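Local coordinates for protein probable manganase-dependent inorganic pyrophosphatase (Clostridium perfringens, PDB 3L31) that probably hydrolyses inorganic pyrophosphate to phosphate, and carries a regulatory region of CBS and DRTGG domains that binds the inhibitor AMP, at residues Val194-Asp199 and Tyr217-Glu222; Thr74-Ile79 and Lys95-Lys100. All coordinates share one frame; numbering follows the deposited sequence.

Interaction 1: residues Val194-Asp199 and Tyr217-Glu222; sequences VAVSTD and YPVIDE. With AMP (adenosine monophosphate), chain C.
Strands 196-197 and 217-220 run parallel in the beta-alpha-beta unit of the second CBS domain, and Val194, just before the first strand, binds the adenine of AMP. Three backbone hydrogen bonds hold the two segments together. Val196 uses both its polar backbone atoms: its N gives to Pro218 O at 2.7 Å, and its O takes Ile220 N. Thr198 N then reaches Ile220 O at 3.0 Å. Val219 CA also turns its hydrogen to Val196 O.

Val194 reads the adenine edge with its backbone. Its N gives to AMP N1 at 2.9 Å and 170°, nearly straight, and its O takes AMP N6 at a longer 3.3 Å. Donor and acceptor on one residue match N1 and the amino group of adenine. Val194 O also lies at the edge of the Tyr217 ring, near its plane. The Val194 side chain lies alongside Tyr217 and points the same way. CG1 stands anti to the backbone N (chi1 -179°), which brings it 3.7 Å from Tyr217 CD1. Pro218 CD approaches AMP N6 at 3.8 Å.

Further along, Val196 CG1 and Val219 CG2 meet on one face of the sheet. Thr198 CG2 lies crosswise against Val219 CG1, 3.9 Å away. Thr198 OG1 gives a hydrogen bond to Asp199 OD1.

Tyr217 OH is held by Thr212. Helix 202-210 packs on Val194, Val196 and Tyr217 through Thr208, Val205 and Met209. Strand 226-230 pairs antiparallel with 217-220, and Leu47 and Met50 of strand 47-52 touch Pro218.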
loop_
_atom_site.group_PDB
_atom_site.type_symbol
_atom_site.label_atom_id
_atom_site.label_comp_id
_atom_site.label_asym_id
_atom_site.label_seq_id
_atom_site.Cartn_x
_atom_site.Cartn_y
_atom_site.Cartn_z
ATOM N N VAL A 194 -13.604 -18.400 -11.220
ATOM C CA VAL A 194 -14.517 -19.453 -10.769
ATOM C C VAL A 194 -15.832 -18.787 -10.277
ATOM O O VAL A 194 -15.898 -18.152 -9.233
ATOM C CB VAL A 194 -13.826 -20.389 -9.717
ATOM C CG1 VAL A 194 -14.767 -21.505 -9.263
ATOM C CG2 VAL A 194 -12.532 -20.986 -10.300
ATOM N N ALA A 195 -16.852 -18.889 -11.106
ATOM C CA ALA A 195 -18.160 -18.318 -10.821
ATOM C C ALA A 195 -19.197 -19.398 -10.494
ATOM O O ALA A 195 -19.016 -20.572 -10.747
ATOM C CB ALA A 195 -18.624 -17.531 -11.994
ATOM N N VAL A 196 -20.321 -18.976 -9.955
ATOM C CA VAL A 196 -21.341 -19.939 -9.549
ATOM C C VAL A 196 -22.694 -19.457 -10.052
ATOM O O VAL A 196 -22.930 -18.258 -10.065
ATOM C CB VAL A 196 -21.291 -20.117 -8.007
ATOM C CG1 VAL A 196 -22.660 -20.304 -7.425
ATOM C CG2 VAL A 196 -20.417 -21.290 -7.651
ATOM N N SER A 197 -23.544 -20.383 -10.514
ATOM C CA SER A 197 -24.896 -20.040 -11.059
ATOM C C SER A 197 -25.989 -20.097 -10.008
ATOM O O SER A 197 -25.948 -20.898 -9.080
ATOM C CB SER A 197 -25.319 -20.987 -12.196
ATOM O OG SER A 197 -24.532 -20.802 -13.352
ATOM N N THR A 198 -26.985 -19.248 -10.176
ATOM C CA THR A 198 -28.117 -19.251 -9.251
ATOM C C THR A 198 -28.722 -20.656 -9.122
ATOM O O THR A 198 -29.226 -21.036 -8.064
ATOM C CB THR A 198 -29.209 -18.254 -9.673
ATOM O OG1 THR A 198 -29.355 -18.271 -11.108
ATOM C CG2 THR A 198 -28.844 -16.858 -9.191
ATOM N N ASP A 199 -28.608 -21.438 -10.186
ATOM C CA ASP A 199 -29.280 -22.726 -10.240
ATOM C C ASP A 199 -28.391 -23.941 -9.986
ATOM O O ASP A 199 -28.870 -25.056 -10.076
ATOM C CB ASP A 199 -29.990 -22.906 -11.577
ATOM C CG ASP A 199 -31.017 -21.795 -11.864
ATOM O OD1 ASP A 199 -30.670 -20.591 -11.742
ATOM O OD2 ASP A 199 -32.169 -22.127 -12.228
ATOM N N TYR A 217 -16.895 -16.263 -4.407
ATOM C CA TYR A 217 -17.234 -16.681 -5.752
ATOM C C TYR A 217 -18.429 -15.903 -6.231
ATOM O O TYR A 217 -19.482 -15.896 -5.568
ATOM C CB TYR A 217 -17.544 -18.186 -5.773
ATOM C CG TYR A 217 -16.391 -19.012 -5.250
ATOM C CD1 TYR A 217 -15.516 -19.682 -6.128
ATOM C CD2 TYR A 217 -16.156 -19.116 -3.910
ATOM C CE1 TYR A 217 -14.424 -20.427 -5.636
ATOM C CE2 TYR A 217 -15.065 -19.834 -3.422
ATOM C CZ TYR A 217 -14.216 -20.517 -4.301
ATOM O OH TYR A 217 -13.125 -21.253 -3.806
ATOM N N PRO A 218 -18.277 -15.208 -7.368
ATOM C CA PRO A 218 -19.392 -14.468 -7.932
ATOM C C PRO A 218 -20.491 -15.378 -8.359
ATOM O O PRO A 218 -20.238 -16.436 -8.933
ATOM C CB PRO A 218 -18.781 -13.765 -9.168
ATOM C CG PRO A 218 -17.525 -14.463 -9.441
ATOM C CD PRO A 218 -17.037 -14.970 -8.115
ATOM N N VAL A 219 -21.707 -14.922 -8.098
ATOM C CA VAL A 219 -22.935 -15.652 -8.421
ATOM C C VAL A 219 -23.540 -15.003 -9.595
ATOM O O VAL A 219 -23.732 -13.796 -9.559
ATOM C CB VAL A 219 -23.948 -15.590 -7.275
ATOM C CG1 VAL A 219 -25.307 -16.002 -7.756
ATOM C CG2 VAL A 219 -23.487 -16.486 -6.137
ATOM N N ILE A 220 -23.824 -15.784 -10.637
ATOM C CA ILE A 220 -24.395 -15.244 -11.871
ATOM C C ILE A 220 -25.733 -15.894 -12.182
ATOM O O ILE A 220 -25.935 -17.093 -11.958
ATOM C CB ILE A 220 -23.441 -15.390 -13.096
ATOM C CG1 ILE A 220 -23.080 -16.849 -13.368
ATOM C CG2 ILE A 220 -22.126 -14.563 -12.898
ATOM C CD1 ILE A 220 -22.527 -17.074 -14.794
ATOM N N ASP A 221 -26.667 -15.086 -12.664
ATOM C CA ASP A 221 -28.011 -15.579 -12.867
ATOM C C ASP A 221 -28.084 -16.280 -14.231
ATOM O O ASP A 221 -27.077 -16.409 -14.944
ATOM C CB ASP A 221 -29.083 -14.486 -12.678
ATOM C CG ASP A 221 -29.098 -13.439 -13.800
ATOM O OD1 ASP A 221 -28.724 -13.751 -14.947
ATOM O OD2 ASP A 221 -29.478 -12.283 -13.525
ATOM N N GLU A 222 -29.277 -16.723 -14.596
ATOM C CA GLU A 222 -29.407 -17.588 -15.776
ATOM C C GLU A 222 -29.258 -16.779 -17.069
ATOM O O GLU A 222 -29.046 -17.344 -18.122
ATOM C CB GLU A 222 -30.702 -18.454 -15.729
ATOM C CG GLU A 222 -32.015 -17.744 -16.108
ATOM C CD GLU A 222 -32.401 -16.619 -15.154
ATOM O OE1 GLU A 222 -31.851 -16.572 -14.022
ATOM O OE2 GLU A 222 -33.256 -15.778 -15.550
HETATM P P AMP C . -8.507 -14.210 -2.502
HETATM O O1P AMP C . -8.735 -15.576 -1.957
HETATM O O2P AMP C . -9.822 -13.538 -2.704
HETATM O O3P AMP C . -7.494 -13.400 -1.719
HETATM O "O5'" AMP C . -7.937 -14.322 -4.034
HETATM C "C5'" AMP C . -6.626 -14.849 -4.370
HETATM C "C4'" AMP C . -6.275 -14.515 -5.828
HETATM O "O4'" AMP C . -7.269 -15.086 -6.690
HETATM C "C3'" AMP C . -6.384 -13.032 -6.122
HETATM O "O3'" AMP C . -5.564 -12.681 -7.239
HETATM C "C2'" AMP C . -7.840 -12.815 -6.521
HETATM O "O2'" AMP C . -8.005 -11.712 -7.416
HETATM C "C1'" AMP C . -8.155 -14.108 -7.260
HETATM N N9 AMP C . -9.545 -14.577 -7.090
HETATM C C8 AMP C . -10.331 -14.241 -6.052
HETATM N N7 AMP C . -11.545 -14.822 -6.132
HETATM C C5 AMP C . -11.535 -15.543 -7.268
HETATM C C6 AMP C . -12.506 -16.413 -7.957
HETATM N N6 AMP C . -13.720 -16.583 -7.397
HETATM N N1 AMP C . -12.144 -17.012 -9.131
HETATM C C2 AMP C . -10.915 -16.799 -9.640
HETATM N N3 AMP C . -9.970 -16.018 -9.063
HETATM C C4 AMP C . -10.211 -15.403 -7.888
#

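Interaction 2: residues Thr74-Ile79 and Lys95-Lys100; sequences TSLDNI and KVFPGK
Phe97 packs its ring against the start of helix 76-82, meeting Leu76 and Ile79. This is the tight part of the contact. Phe97 CZ lies 3.9 Å from Leu76 CD1, and the two side chains cross at a slant. Leu76 CB is also close to CZ. Ile79 slides past the ring in the opposite direction, with CD1 4.0 Å from Phe97 CE2. Leu76 N lies at the ring edge, in its plane. Phe97 CG is anti to its own carbonyl carbon (chi1 -51°), which carries the ring toward the helix. Leu140 of strand 140-143 touches both Phe97 and Ile79, so the ring belongs to the packing beside the five-stranded sheet.

The polar side is looser and is bridged by water. One water gives to Lys95 O at 2.8 Å and accepts from Leu76 N at 3.1 Å. A second water lies doubtfully close to Thr74 O and accepts a weak bond from Phe97 N. Lys95 is exposed, and the end of its side chain leads away from the helix.

Ser75 is the N-cap of the helix. Its OG accepts from Asn78 N at 3.3 Å. The cap serves one N-H of the first turn and the bridging water serves that of Leu76. The chemistry thus divides: apolar carbons pack the ring, while capping and water satisfy polar backbone groups at the helix start.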
loop_
_atom_site.group_PDB
_atom_site.type_symbol
_atom_site.label_atom_id
_atom_site.label_comp_id
_atom_site.label_asym_id
_atom_site.label_seq_id
_atom_site.Cartn_x
_atom_site.Cartn_y
_atom_site.Cartn_z
ATOM N N THR A 74 -4.387 5.264 -16.007
ATOM C CA THR A 74 -5.059 5.976 -14.929
ATOM C C THR A 74 -5.541 7.321 -15.487
ATOM O O THR A 74 -4.826 8.026 -16.199
ATOM C CB THR A 74 -4.138 6.189 -13.658
ATOM O OG1 THR A 74 -3.759 4.912 -13.136
ATOM C CG2 THR A 74 -4.908 6.932 -12.581
ATOM N N SER A 75 -6.753 7.668 -15.124
ATOM C CA SER A 75 -7.389 8.882 -15.606
ATOM C C SER A 75 -7.116 10.015 -14.622
ATOM O O SER A 75 -6.927 9.790 -13.411
ATOM C CB SER A 75 -8.892 8.689 -15.687
ATOM O OG SER A 75 -9.442 8.654 -14.366
ATOM N N LEU A 76 -7.097 11.218 -15.166
ATOM C CA LEU A 76 -6.958 12.427 -14.375
ATOM C C LEU A 76 -7.997 12.508 -13.245
ATOM O O LEU A 76 -7.671 12.995 -12.166
ATOM C CB LEU A 76 -7.039 13.686 -15.263
ATOM C CG LEU A 76 -6.793 15.024 -14.571
ATOM C CD1 LEU A 76 -5.408 14.955 -13.937
ATOM C CD2 LEU A 76 -6.896 16.261 -15.491
ATOM N N ASP A 77 -9.237 12.053 -13.474
ATOM C CA ASP A 77 -10.274 12.167 -12.419
ATOM C C ASP A 77 -9.889 11.329 -11.222
ATOM O O ASP A 77 -10.225 11.687 -10.095
ATOM C CB ASP A 77 -11.678 11.747 -12.875
ATOM C CG ASP A 77 -12.293 12.731 -13.852
ATOM O OD1 ASP A 77 -12.144 13.976 -13.653
ATOM O OD2 ASP A 77 -12.918 12.253 -14.833
ATOM N N ASN A 78 -9.218 10.210 -11.485
ATOM C CA ASN A 78 -8.808 9.296 -10.415
ATOM C C ASN A 78 -7.717 9.949 -9.537
ATOM O O ASN A 78 -7.721 9.841 -8.329
ATOM C CB ASN A 78 -8.364 7.931 -10.959
ATOM C CG ASN A 78 -9.571 6.953 -11.207
ATOM O OD1 ASN A 78 -10.703 7.368 -11.293
ATOM N ND2 ASN A 78 -9.302 5.675 -11.242
ATOM N N ILE A 79 -6.813 10.669 -10.190
ATOM C CA ILE A 79 -5.693 11.357 -9.551
ATOM C C ILE A 79 -6.248 12.528 -8.751
ATOM O O ILE A 79 -5.886 12.740 -7.584
ATOM C CB ILE A 79 -4.654 11.823 -10.577
ATOM C CG1 ILE A 79 -4.076 10.604 -11.282
ATOM C CG2 ILE A 79 -3.569 12.619 -9.899
ATOM C CD1 ILE A 79 -3.003 10.822 -12.400
ATOM N N LYS A 95 -5.359 11.633 -22.743
ATOM C CA LYS A 95 -6.009 10.797 -21.717
ATOM C C LYS A 95 -4.977 10.050 -20.808
ATOM O O LYS A 95 -5.251 9.777 -19.620
ATOM C CB LYS A 95 -7.035 9.841 -22.347
ATOM C CG LYS A 95 -8.202 10.573 -23.077
ATOM C CD LYS A 95 -8.668 11.847 -22.286
ATOM C CE LYS A 95 -9.991 12.464 -22.814
ATOM N NZ LYS A 95 -9.940 12.804 -24.270
ATOM N N VAL A 96 -3.788 9.801 -21.370
ATOM C CA VAL A 96 -2.738 9.027 -20.696
ATOM C C VAL A 96 -1.510 9.889 -20.334
ATOM O O VAL A 96 -1.152 10.809 -21.053
ATOM C CB VAL A 96 -2.405 7.761 -21.527
ATOM C CG1 VAL A 96 -1.176 7.051 -21.027
ATOM C CG2 VAL A 96 -3.601 6.797 -21.454
ATOM N N PHE A 97 -0.981 9.658 -19.140
ATOM C CA PHE A 97 0.279 10.287 -18.654
ATOM C C PHE A 97 1.382 9.232 -18.846
ATOM O O PHE A 97 1.393 8.182 -18.200
ATOM C CB PHE A 97 0.148 10.765 -17.195
ATOM C CG PHE A 97 -1.072 11.607 -16.965
ATOM C CD1 PHE A 97 -1.119 12.891 -17.407
ATOM C CD2 PHE A 97 -2.212 11.067 -16.387
ATOM C CE1 PHE A 97 -2.249 13.653 -17.272
ATOM C CE2 PHE A 97 -3.357 11.814 -16.245
ATOM C CZ PHE A 97 -3.372 13.107 -16.686
ATOM N N PRO A 98 2.278 9.485 -19.787
ATOM C CA PRO A 98 3.041 8.304 -20.271
ATOM C C PRO A 98 4.325 8.041 -19.540
ATOM O O PRO A 98 4.897 7.011 -19.796
ATOM C CB PRO A 98 3.423 8.646 -21.711
ATOM C CG PRO A 98 3.280 10.125 -21.851
ATOM C CD PRO A 98 2.172 10.553 -20.775
ATOM N N GLY A 99 4.788 8.965 -18.693
ATOM C CA GLY A 99 6.180 8.921 -18.203
ATOM C C GLY A 99 6.332 8.354 -16.801
ATOM O O GLY A 99 5.539 7.505 -16.386
ATOM N N LYS A 100 7.330 8.803 -16.046
ATOM C CA LYS A 100 7.393 8.357 -14.630
ATOM C C LYS A 100 7.081 9.473 -13.620
ATOM O O LYS A 100 7.186 10.655 -13.943
ATOM C CB LYS A 100 8.754 7.769 -14.337
ATOM C CG LYS A 100 9.925 8.690 -14.757
ATOM C CD LYS A 100 11.265 8.266 -14.060
ATOM C CE LYS A 100 12.331 9.405 -14.047
ATOM N NZ LYS A 100 12.295 10.276 -15.297
HETATM O O HOH W 1 -2.680 7.459 -17.246
HETATM O O HOH W 2 -7.073 11.329 -18.228
#

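Interactions 1 and 2 lie in different parts of the regulatory region. Their centres are about 35 Å apart, their nearest atoms about 22 Å, and they do not touch. Along the chain they follow in series: 74-79 and 95-100 close before 194-199 opens. Interaction 1 supplies three residues to the AMP pocket. Val194 hydrogen-bonds the nucleotide, while Tyr217 and Pro218 pack near its amino group. Further hydrogen bonds come from Asn55, Ser52, Thr189, Ser215 and Asn216, and from Lys36 of the second subunit. Interaction 2 contributes none of its residues to that pocket. One contact pairs two strands and presents Val194 to the ligand; the other packs helix against loop with bridging water.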